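Putative solute-binding component of ABC transporter (Clostridium phytofermentans, PDB 4YS6) binds beta-D-glucopyranose and probably captures such sugars for uptake by an ABC transporter. Local coordinates at residues N177-F182 and V206-V211; S245-A250 and G284-S289; D70-S75 and E86-N91. All coordinates share one frame; numbering follows the deposited sequence. Where two conformers were deposited one is given.

Contact 1 (N177-F182 and V206-V211); sequences NNARFF and VAFEKV. With BGC (beta-D-glucopyranose), chain D.
OD1 of Asn177 is gripped by two nitrogens of Arg180, the residue whose CG lies beside Phe208. The hold is side-on. Arg180 NH2 lies 2.7 Å from Asn177 OD1, in the carbonyl plane and on a lone pair. Arg180 NE lies 2.8 Å from the same Asn177 OD1 but is tilted from that plane. The carboxamide oxygen sits nearly in the guanidinium plane, which would limit rotation of the charged group. A bend at chi3 (-55°) folds the Arg180 chain back to Asn177, one helical turn earlier. Its charged end therefore leads away from Phe208.

Phe208 carries the contact from the other segment. Its CG stands opposite the backbone N (chi1 179°), and this sends the ring toward helix 177-195. The rim of the ring meets the helix: Ala179 CB lies at the edge, 3.9 Å from Phe208 CZ. Ala179 O is also near the ring plane, 3.7 Å from Phe208 CE1. The contact is small and mostly apolar.

The start of the helix also forms part of the sugar pocket. Asn178 ND2 donates to O2 of the glucose at 3.1 Å and, more weakly, to O1. The same nitrogen binds Asp124 O, and the Asn178 backbone N is held by Asp176, another pocket residue. Phe182 turns its ring edge to the sugar, with Phe182 CZ 3.5 Å from glucose O2. Asn178 O lies over one face of that ring, offset toward its rim.

Tyr183, the next residue of helix 177-195, meets Phe208 edge-to-face and hydrogen-bonds Val206 O. Elsewhere on this helix, Phe181 and Phe182 touch helix 141-155. The short helix 208-211 is tied by the backbone of Val211 to Thr171, just after strand 165-170.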
loop_
_atom_site.group_PDB
_atom_site.type_symbol
_atom_site.label_atom_id
_atom_site.label_comp_id
_atom_site.label_asym_id
_atom_site.label_seq_id
_atom_site.Cartn_x
_atom_site.Cartn_y
_atom_site.Cartn_z
ATOM N N ASN A 177 -4.577 -1.426 7.910
ATOM C CA ASN A 177 -4.104 -0.335 8.761
ATOM C C ASN A 177 -3.265 0.658 7.962
ATOM O O ASN A 177 -3.252 1.855 8.273
ATOM C CB ASN A 177 -3.310 -0.887 9.952
ATOM C CG ASN A 177 -3.052 0.148 11.021
ATOM O OD1 ASN A 177 -3.982 0.715 11.617
ATOM N ND2 ASN A 177 -1.777 0.370 11.322
ATOM N N ASN A 178 -2.581 0.196 6.923
ATOM C CA ASN A 178 -1.824 1.133 6.104
ATOM C C ASN A 178 -2.658 2.232 5.476
ATOM O O ASN A 178 -2.168 3.352 5.291
ATOM C CB ASN A 178 -1.089 0.438 4.981
ATOM C CG ASN A 178 0.010 -0.481 5.470
ATOM O OD1 ASN A 178 0.334 -0.546 6.657
ATOM N ND2 ASN A 178 0.622 -1.161 4.537
ATOM N N ALA A 179 -3.903 1.925 5.134
ATOM C CA ALA A 179 -4.741 2.906 4.466
ATOM C C ALA A 179 -4.937 4.107 5.383
ATOM O O ALA A 179 -4.979 5.239 4.913
ATOM C CB ALA A 179 -6.083 2.296 4.062
ATOM N N ARG A 180 -5.043 3.862 6.696
ATOM C CA ARG A 180 -5.197 4.927 7.683
ATOM C C ARG A 180 -4.008 5.862 7.666
ATOM O O ARG A 180 -4.148 7.072 7.777
ATOM C CB ARG A 180 -5.346 4.367 9.105
ATOM C CG ARG A 180 -6.590 3.558 9.353
ATOM C CD ARG A 180 -6.842 3.427 10.865
ATOM N NE ARG A 180 -5.703 2.877 11.615
ATOM C CZ ARG A 180 -5.000 3.524 12.552
ATOM N NH1 ARG A 180 -5.281 4.777 12.887
ATOM N NH2 ARG A 180 -3.999 2.907 13.171
ATOM N N PHE A 181 -2.836 5.276 7.532
ATOM C CA PHE A 181 -1.607 6.048 7.469
ATOM C C PHE A 181 -1.424 6.804 6.155
ATOM O O PHE A 181 -0.957 7.957 6.168
ATOM C CB PHE A 181 -0.415 5.128 7.715
ATOM C CG PHE A 181 -0.204 4.848 9.167
ATOM C CD1 PHE A 181 -1.076 4.033 9.864
ATOM C CD2 PHE A 181 0.851 5.441 9.846
ATOM C CE1 PHE A 181 -0.902 3.813 11.206
ATOM C CE2 PHE A 181 1.043 5.216 11.180
ATOM C CZ PHE A 181 0.171 4.408 11.869
ATOM N N PHE A 182 -1.755 6.185 5.025
ATOM C CA PHE A 182 -1.649 6.906 3.753
ATOM C C PHE A 182 -2.622 8.105 3.762
ATOM O O PHE A 182 -2.286 9.212 3.352
ATOM C CB PHE A 182 -1.974 6.007 2.559
ATOM C CG PHE A 182 -1.112 4.771 2.438
ATOM C CD1 PHE A 182 0.245 4.797 2.718
ATOM C CD2 PHE A 182 -1.681 3.579 2.025
ATOM C CE1 PHE A 182 1.000 3.664 2.596
ATOM C CE2 PHE A 182 -0.930 2.439 1.908
ATOM C CZ PHE A 182 0.420 2.487 2.172
ATOM N N VAL A 206 -15.112 13.070 2.131
ATOM C CA VAL A 206 -13.790 13.430 2.632
ATOM C C VAL A 206 -13.333 12.471 3.723
ATOM O O VAL A 206 -12.158 12.083 3.767
ATOM C CB VAL A 206 -13.786 14.840 3.179
ATOM C CG1 VAL A 206 -12.420 15.209 3.760
ATOM C CG2 VAL A 206 -14.181 15.848 2.094
ATOM N N ALA A 207 -14.253 12.112 4.608
ATOM C CA ALA A 207 -13.960 11.200 5.710
ATOM C C ALA A 207 -13.442 9.857 5.233
ATOM O O ALA A 207 -13.840 9.365 4.180
ATOM C CB ALA A 207 -15.192 10.997 6.558
ATOM N N PHE A 208 -12.543 9.262 6.024
ATOM C CA PHE A 208 -11.892 8.007 5.660
ATOM C C PHE A 208 -12.911 6.966 5.238
ATOM O O PHE A 208 -12.737 6.316 4.200
ATOM C CB PHE A 208 -11.063 7.471 6.833
ATOM C CG PHE A 208 -10.378 6.158 6.554
ATOM C CD1 PHE A 208 -9.191 6.115 5.855
ATOM C CD2 PHE A 208 -10.931 4.961 6.987
ATOM C CE1 PHE A 208 -8.561 4.934 5.597
ATOM C CE2 PHE A 208 -10.291 3.753 6.733
ATOM C CZ PHE A 208 -9.114 3.738 6.029
ATOM N N GLU A 209 -13.965 6.825 6.036
ATOM C CA GLU A 209 -15.011 5.845 5.766
ATOM C C GLU A 209 -15.656 6.025 4.407
ATOM O O GLU A 209 -16.060 5.040 3.774
ATOM C CB GLU A 209 -16.101 5.916 6.844
ATOM C CG GLU A 209 -16.747 7.300 6.970
ATOM C CD GLU A 209 -17.823 7.372 8.041
ATOM O OE1 GLU A 209 -18.305 6.302 8.476
ATOM O OE2 GLU A 209 -18.185 8.503 8.440
ATOM N N LYS A 210 -15.797 7.276 3.977
ATOM C CA LYS A 210 -16.490 7.589 2.727
ATOM C C LYS A 210 -15.588 7.430 1.488
ATOM O O LYS A 210 -16.083 7.260 0.378
ATOM C CB LYS A 210 -17.028 9.014 2.760
ATOM C CG LYS A 210 -18.128 9.283 3.793
ATOM C CD LYS A 210 -18.745 10.668 3.544
ATOM C CE LYS A 210 -19.870 11.031 4.523
ATOM N NZ LYS A 210 -19.400 11.227 5.929
ATOM N N VAL A 211 -14.275 7.518 1.666
ATOM C CA VAL A 211 -13.360 7.476 0.521
ATOM C C VAL A 211 -12.575 6.175 0.394
ATOM O O VAL A 211 -11.824 5.986 -0.578
ATOM C CB VAL A 211 -12.366 8.651 0.574
ATOM C CG1 VAL A 211 -13.136 9.953 0.513
ATOM C CG2 VAL A 211 -11.509 8.617 1.825
HETATM C C2 BGC D . 0.326 -1.586 0.532
HETATM C C3 BGC D . 0.300 -0.879 -0.784
HETATM C C4 BGC D . -0.575 -1.539 -1.766
HETATM C C5 BGC D . -1.949 -1.795 -1.229
HETATM C C6 BGC D . -2.810 -2.660 -2.125
HETATM C C1 BGC D . -1.106 -1.666 1.098
HETATM O O1 BGC D . -1.161 -2.288 2.225
HETATM O O2 BGC D . 1.150 -0.877 1.449
HETATM O O3 BGC D . 1.697 -0.832 -1.263
HETATM O O4 BGC D . -0.764 -0.717 -2.945
HETATM O O5 BGC D . -1.804 -2.488 0.047
HETATM O O6 BGC D . -2.109 -3.804 -2.590
#

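Contact 2 (S245-A250 and G284-S289); sequences SNDSTA and GKQSMS. With BGC (beta-D-glucopyranose), chain D.
Gln286 and Ser289 both donate to one oxygen of Asp247, OD1, tying the first turn of helix 247-260 to the loop after helix 275-282 and to the start of strand 289-291. Asn246 is the N-cap of helix 247-260, and Asp247 is the first residue after it.

The two donors reach Asp247 OD1 from opposite faces of the carboxylate. Ser289 OG comes on the syn side, somewhat out of the plane, at 2.9 Å from Asp247 OD1. Gln286 NE2 comes from above the plane, 3.1 Å from Asp247 OD1, with a fairly straight bond (161°). The other oxygen, Asp247 OD2, accepts from the backbone N of Asp274. The buried carboxylate thus has donors on both oxygens, and the nearby helix N-terminus would probably favour its charged form.

Gln286 is satisfied just as fully. Its amide stands 81° from the Asp247 carboxylate plane. NE2 uses its second hydrogen on Met288 O, 2.9 Å away and in the amide plane of Gln286. Gln286 OE1 accepts from Asn277 ND2 of helix 275-282. These bonds should fix the amide's rotation.

Asn246 divides its side chain between helix and sugar. Its OD1 accepts the capping bond from Thr249 N at 2.9 Å. Its ND2 donates to glucose O4, also at 2.9 Å, and to Ser248 OG. CG lies between the backbone N and the carbonyl carbon (chi1 83°), which places the amide for both tasks. Ser248 OG is bonded in turn to Trp216 O, so a second shell positions the asparagine that meets the glucose.

Beyond the polar network, the methyl of Ala250 points at the loop, and its CB rests 3.7 Å from Gln286 OE1.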
loop_
_atom_site.group_PDB
_atom_site.type_symbol
_atom_site.label_atom_id
_atom_site.label_comp_id
_atom_site.label_asym_id
_atom_site.label_seq_id
_atom_site.Cartn_x
_atom_site.Cartn_y
_atom_site.Cartn_z
ATOM N N SER A 245 -4.554 6.886 -2.972
ATOM C CA SER A 245 -3.531 6.380 -2.071
ATOM C C SER A 245 -2.626 5.339 -2.711
ATOM O O SER A 245 -1.522 5.116 -2.202
ATOM C CB SER A 245 -4.163 5.793 -0.793
ATOM O OG SER A 245 -4.830 6.785 -0.015
ATOM N N ASN A 246 -3.039 4.692 -3.801
ATOM C CA ASN A 246 -2.145 3.749 -4.453
ATOM C C ASN A 246 -2.441 3.592 -5.924
ATOM O O ASN A 246 -3.351 4.201 -6.468
ATOM C CB ASN A 246 -2.194 2.376 -3.763
ATOM C CG ASN A 246 -3.353 1.519 -4.242
ATOM O OD1 ASN A 246 -4.416 2.033 -4.627
ATOM N ND2 ASN A 246 -3.146 0.199 -4.269
ATOM N N ASP A 247 -1.670 2.748 -6.572
ATOM C CA ASP A 247 -1.825 2.557 -8.004
ATOM C C ASP A 247 -3.085 1.765 -8.388
ATOM O O ASP A 247 -3.698 2.073 -9.403
ATOM C CB ASP A 247 -0.593 1.878 -8.554
ATOM C CG ASP A 247 0.584 2.857 -8.830
ATOM O OD1 ASP A 247 0.500 4.074 -8.529
ATOM O OD2 ASP A 247 1.605 2.367 -9.374
ATOM N N SER A 248 -3.519 0.773 -7.614
ATOM C CA SER A 248 -4.698 0.024 -8.053
ATOM C C SER A 248 -5.931 0.936 -8.029
ATOM O O SER A 248 -6.775 0.856 -8.945
ATOM C CB SER A 248 -4.917 -1.260 -7.222
ATOM O OG SER A 248 -5.222 -0.998 -5.860
ATOM N N THR A 249 -6.024 1.855 -7.064
ATOM C CA THR A 249 -7.147 2.782 -7.080
ATOM C C THR A 249 -6.952 3.844 -8.160
ATOM O O THR A 249 -7.903 4.179 -8.874
ATOM C CB THR A 249 -7.389 3.438 -5.708
ATOM O OG1 THR A 249 -6.244 4.173 -5.285
ATOM C CG2 THR A 249 -7.727 2.374 -4.664
ATOM N N ALA A 250 -5.730 4.332 -8.328
ATOM C CA ALA A 250 -5.474 5.293 -9.396
ATOM C C ALA A 250 -5.819 4.747 -10.773
ATOM O O ALA A 250 -6.293 5.487 -11.648
ATOM C CB ALA A 250 -4.019 5.742 -9.358
ATOM N N GLY A 284 0.953 10.326 -19.898
ATOM C CA GLY A 284 0.456 11.551 -19.289
ATOM C C GLY A 284 -0.837 11.380 -18.506
ATOM O O GLY A 284 -1.513 12.370 -18.208
ATOM N N LYS A 285 -1.185 10.146 -18.148
ATOM C CA LYS A 285 -2.471 9.890 -17.492
ATOM C C LYS A 285 -2.374 9.749 -15.966
ATOM O O LYS A 285 -3.376 9.739 -15.279
ATOM C CB LYS A 285 -3.123 8.628 -18.045
ATOM C CG LYS A 285 -3.648 8.713 -19.454
ATOM C CD LYS A 285 -4.305 7.386 -19.792
ATOM C CE LYS A 285 -4.296 7.061 -21.264
ATOM N NZ LYS A 285 -4.618 5.614 -21.487
ATOM N N GLN A 286 -1.166 9.652 -15.446
ATOM C CA GLN A 286 -0.955 9.644 -14.005
ATOM C C GLN A 286 0.254 10.537 -13.735
ATOM O O GLN A 286 1.237 10.520 -14.478
ATOM C CB GLN A 286 -0.742 8.234 -13.487
ATOM C CG GLN A 286 -0.426 8.187 -12.023
ATOM C CD GLN A 286 -0.576 6.814 -11.418
ATOM O OE1 GLN A 286 -1.343 5.977 -11.890
ATOM N NE2 GLN A 286 0.136 6.592 -10.334
ATOM N N SER A 287 0.170 11.344 -12.693
ATOM C CA SER A 287 1.197 12.368 -12.428
ATOM C C SER A 287 2.472 11.835 -11.799
ATOM O O SER A 287 3.583 12.259 -12.138
ATOM C CB SER A 287 0.622 13.440 -11.490
ATOM O OG SER A 287 -0.549 14.002 -12.041
HETATM N N MSE A 288 2.290 10.952 -10.837
HETATM C CA MSE A 288 3.397 10.439 -10.053
HETATM C C MSE A 288 2.979 9.131 -9.404
HETATM O O MSE A 288 1.782 8.772 -9.367
HETATM C CB MSE A 288 3.806 11.454 -8.984
HETATM C CG MSE A 288 2.704 11.771 -7.990
HETATM SE SE MSE A 288 2.479 10.526 -6.480
HETATM C CE MSE A 288 3.536 11.444 -5.116
ATOM N N SER A 289 3.974 8.418 -8.893
ATOM C CA SER A 289 3.735 7.282 -8.064
ATOM C C SER A 289 4.851 7.260 -7.022
ATOM O O SER A 289 5.660 8.185 -6.929
ATOM C CB SER A 289 3.658 5.988 -8.889
ATOM O OG SER A 289 3.226 4.870 -8.102
HETATM C C2 BGC D . 0.326 -1.586 0.532
HETATM C C3 BGC D . 0.300 -0.879 -0.784
HETATM C C4 BGC D . -0.575 -1.539 -1.766
HETATM C C5 BGC D . -1.949 -1.795 -1.229
HETATM C C6 BGC D . -2.810 -2.660 -2.125
HETATM C C1 BGC D . -1.106 -1.666 1.098
HETATM O O1 BGC D . -1.161 -2.288 2.225
HETATM O O2 BGC D . 1.150 -0.877 1.449
HETATM O O3 BGC D . 1.697 -0.832 -1.263
HETATM O O4 BGC D . -0.764 -0.717 -2.945
HETATM O O5 BGC D . -1.804 -2.488 0.047
HETATM O O6 BGC D . -2.109 -3.804 -2.590
#

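Contact 3 (D70-S75 and E86-N91); sequences DLQYAS and ENMISN. With NA (sodium ion), chain G.
Met88, a selenomethionine, runs out from helix 78-90 and lays its methyl over strand 68-73. The two belong to a beta-alpha unit of the alpha/beta sandwich of the N-terminal lobe, in which strand 68-73 is an edge strand beside 38-43. The Met88 chain is extended beyond CG, so CE reaches the strand backbone, 3.5 Å from Asp70 O. The same methyl packs on the aliphatic part of Gln72, with Met88 CE 3.7 Å from Gln72 CB. These two side chains approach from opposite directions. Met88 also touches Ala42 on the neighbouring strand.

Asp70 borders the base of this side chain. Its CG is anti to the backbone N (chi1 -177°), which swings the carboxylate toward the helix. Asp70 OD2 lies 3.3 Å from Met88 CG. Asn91 ND2, just past the helix, is 3.7 Å from the same Asp70 OD2.

In one of its two conformers, Gln72 NE2 donates to Asp70 OD1 at 3.2 Å, from the syn side and out of the carboxylate plane. In that conformer a water lies between Gln72 OE1 and Asn87 ND2, accepting from Asn87 at 2.8 Å from its ND2.

Past the strand end, the chain turns to a sodium ion. Asp77 OD1 and three waters also bind this ion, and Ser75 contributes its backbone O, 2.4 Å from the metal.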
loop_
_atom_site.group_PDB
_atom_site.type_symbol
_atom_site.label_atom_id
_atom_site.label_comp_id
_atom_site.label_asym_id
_atom_site.label_seq_id
_atom_site.Cartn_x
_atom_site.Cartn_y
_atom_site.Cartn_z
ATOM N N ASP A 70 7.184 -22.096 2.651
ATOM C CA ASP A 70 5.799 -22.415 2.314
ATOM C C ASP A 70 5.095 -21.103 1.993
ATOM O O ASP A 70 4.646 -20.394 2.899
ATOM C CB ASP A 70 5.119 -23.139 3.468
ATOM C CG ASP A 70 3.679 -23.557 3.150
ATOM O OD1 ASP A 70 3.212 -23.358 2.010
ATOM O OD2 ASP A 70 3.022 -24.108 4.052
ATOM N N LEU A 71 5.063 -20.769 0.706
ATOM C CA LEU A 71 4.469 -19.519 0.220
ATOM C C LEU A 71 3.055 -19.750 -0.303
ATOM O O LEU A 71 2.839 -20.596 -1.168
ATOM C CB LEU A 71 5.337 -18.922 -0.879
ATOM C CG LEU A 71 4.763 -17.747 -1.660
ATOM C CD1 LEU A 71 4.600 -16.538 -0.748
ATOM C CD2 LEU A 71 5.653 -17.415 -2.839
ATOM N N GLN A 72 2.081 -19.014 0.221
ATOM C CA GLN A 72 0.706 -19.154 -0.239
ATOM C C GLN A 72 0.049 -17.798 -0.386
ATOM O O GLN A 72 0.349 -16.856 0.368
ATOM C CB GLN A 72 -0.104 -20.032 0.714
ATOM C CG GLN A 72 0.423 -21.454 0.800
ATOM C CD GLN A 72 -0.467 -22.354 1.625
ATOM O OE1 GLN A 72 -1.641 -22.518 1.315
ATOM N NE2 GLN A 72 0.088 -22.939 2.685
ATOM N N TYR A 73 -0.821 -17.717 -1.392
ATOM C CA TYR A 73 -1.617 -16.527 -1.694
ATOM C C TYR A 73 -3.088 -16.825 -1.454
ATOM O O TYR A 73 -3.568 -17.899 -1.823
ATOM C CB TYR A 73 -1.451 -16.081 -3.145
ATOM C CG TYR A 73 -0.096 -15.515 -3.464
ATOM C CD1 TYR A 73 0.973 -16.350 -3.728
ATOM C CD2 TYR A 73 0.105 -14.152 -3.493
ATOM C CE1 TYR A 73 2.225 -15.835 -4.024
ATOM C CE2 TYR A 73 1.349 -13.619 -3.788
ATOM C CZ TYR A 73 2.403 -14.461 -4.039
ATOM O OH TYR A 73 3.647 -13.962 -4.333
ATOM N N ALA A 74 -3.819 -15.849 -0.916
ATOM C CA ALA A 74 -5.175 -16.106 -0.428
ATOM C C ALA A 74 -6.347 -15.526 -1.247
ATOM O O ALA A 74 -7.485 -15.579 -0.803
ATOM C CB ALA A 74 -5.276 -15.609 0.995
ATOM N N SER A 75 -6.061 -14.986 -2.429
ATOM C CA SER A 75 -7.102 -14.421 -3.296
ATOM C C SER A 75 -7.948 -13.373 -2.587
ATOM O O SER A 75 -9.120 -13.193 -2.895
ATOM C CB SER A 75 -8.005 -15.518 -3.842
ATOM O OG SER A 75 -8.713 -15.043 -4.969
ATOM N N GLU A 86 -3.164 -21.783 9.310
ATOM C CA GLU A 86 -3.373 -23.012 10.062
ATOM C C GLU A 86 -2.569 -24.165 9.471
ATOM O O GLU A 86 -1.973 -24.948 10.211
ATOM C CB GLU A 86 -4.865 -23.386 10.103
ATOM C CG GLU A 86 -5.637 -22.608 11.141
ATOM C CD GLU A 86 -7.133 -22.873 11.115
ATOM O OE1 GLU A 86 -7.628 -23.479 10.140
ATOM O OE2 GLU A 86 -7.814 -22.461 12.077
ATOM N N ASN A 87 -2.572 -24.270 8.145
ATOM C CA ASN A 87 -1.885 -25.363 7.453
ATOM C C ASN A 87 -0.377 -25.205 7.553
ATOM O O ASN A 87 0.337 -26.193 7.664
ATOM C CB ASN A 87 -2.285 -25.422 5.983
ATOM C CG ASN A 87 -3.724 -25.871 5.782
ATOM O OD1 ASN A 87 -4.373 -26.362 6.708
ATOM N ND2 ASN A 87 -4.229 -25.698 4.565
HETATM N N MSE A 88 0.107 -23.966 7.490
HETATM C CA MSE A 88 1.539 -23.724 7.673
HETATM C C MSE A 88 1.990 -24.218 9.040
HETATM O O MSE A 88 3.036 -24.852 9.173
HETATM C CB MSE A 88 1.873 -22.238 7.519
HETATM C CG MSE A 88 1.834 -21.764 6.114
HETATM SE SE MSE A 88 1.833 -19.806 6.014
HETATM C CE MSE A 88 1.414 -19.691 4.105
ATOM N N ILE A 89 1.195 -23.932 10.061
ATOM C CA ILE A 89 1.543 -24.332 11.408
ATOM C C ILE A 89 1.537 -25.859 11.492
ATOM O O ILE A 89 2.416 -26.466 12.115
ATOM C CB ILE A 89 0.573 -23.726 12.432
ATOM C CG1 ILE A 89 0.696 -22.198 12.424
ATOM C CG2 ILE A 89 0.848 -24.283 13.829
ATOM C CD1 ILE A 89 -0.353 -21.488 13.274
ATOM N N SER A 90 0.545 -26.473 10.857
ATOM C CA SER A 90 0.397 -27.929 10.875
ATOM C C SER A 90 1.543 -28.608 10.139
ATOM O O SER A 90 1.966 -29.696 10.494
ATOM C CB SER A 90 -0.939 -28.336 10.246
ATOM O OG SER A 90 -2.028 -27.821 10.994
ATOM N N ASN A 91 2.051 -27.951 9.112
ATOM C CA ASN A 91 3.173 -28.471 8.341
ATOM C C ASN A 91 4.508 -28.240 9.021
ATOM O O ASN A 91 5.550 -28.631 8.490
ATOM C CB ASN A 91 3.213 -27.837 6.955
ATOM C CG ASN A 91 2.030 -28.221 6.110
ATOM O OD1 ASN A 91 1.402 -29.259 6.332
ATOM N ND2 ASN A 91 1.716 -27.388 5.122
HETATM NA NA NA G . -11.457 -12.739 -3.175
HETATM O O HOH W 1 -2.939 -24.373 2.487
HETATM O O HOH W 2 -10.226 -12.957 -5.184
HETATM O O HOH W 3 -12.312 -10.996 -2.232
HETATM O O HOH W 4 -11.804 -14.987 -4.297
#

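In the fold
Contacts 1 and 2 lie in the same lobe, with centres about 17 Å apart. They touch through packing of Phe182 CB on Ser245 OG, 3.9 Å apart. Both reach the glucose, at different hydroxyls, each through an asparagine side chain. Contact 3 belongs to the other lobe. Its centre is about 29 Å from that of contact 1 and about 32 Å from that of contact 2, and it touches neither. Its link to the pocket is indirect: Tyr73 OH, on the strand of 70-75, bonds the backbone O of the pocket residue Trp51.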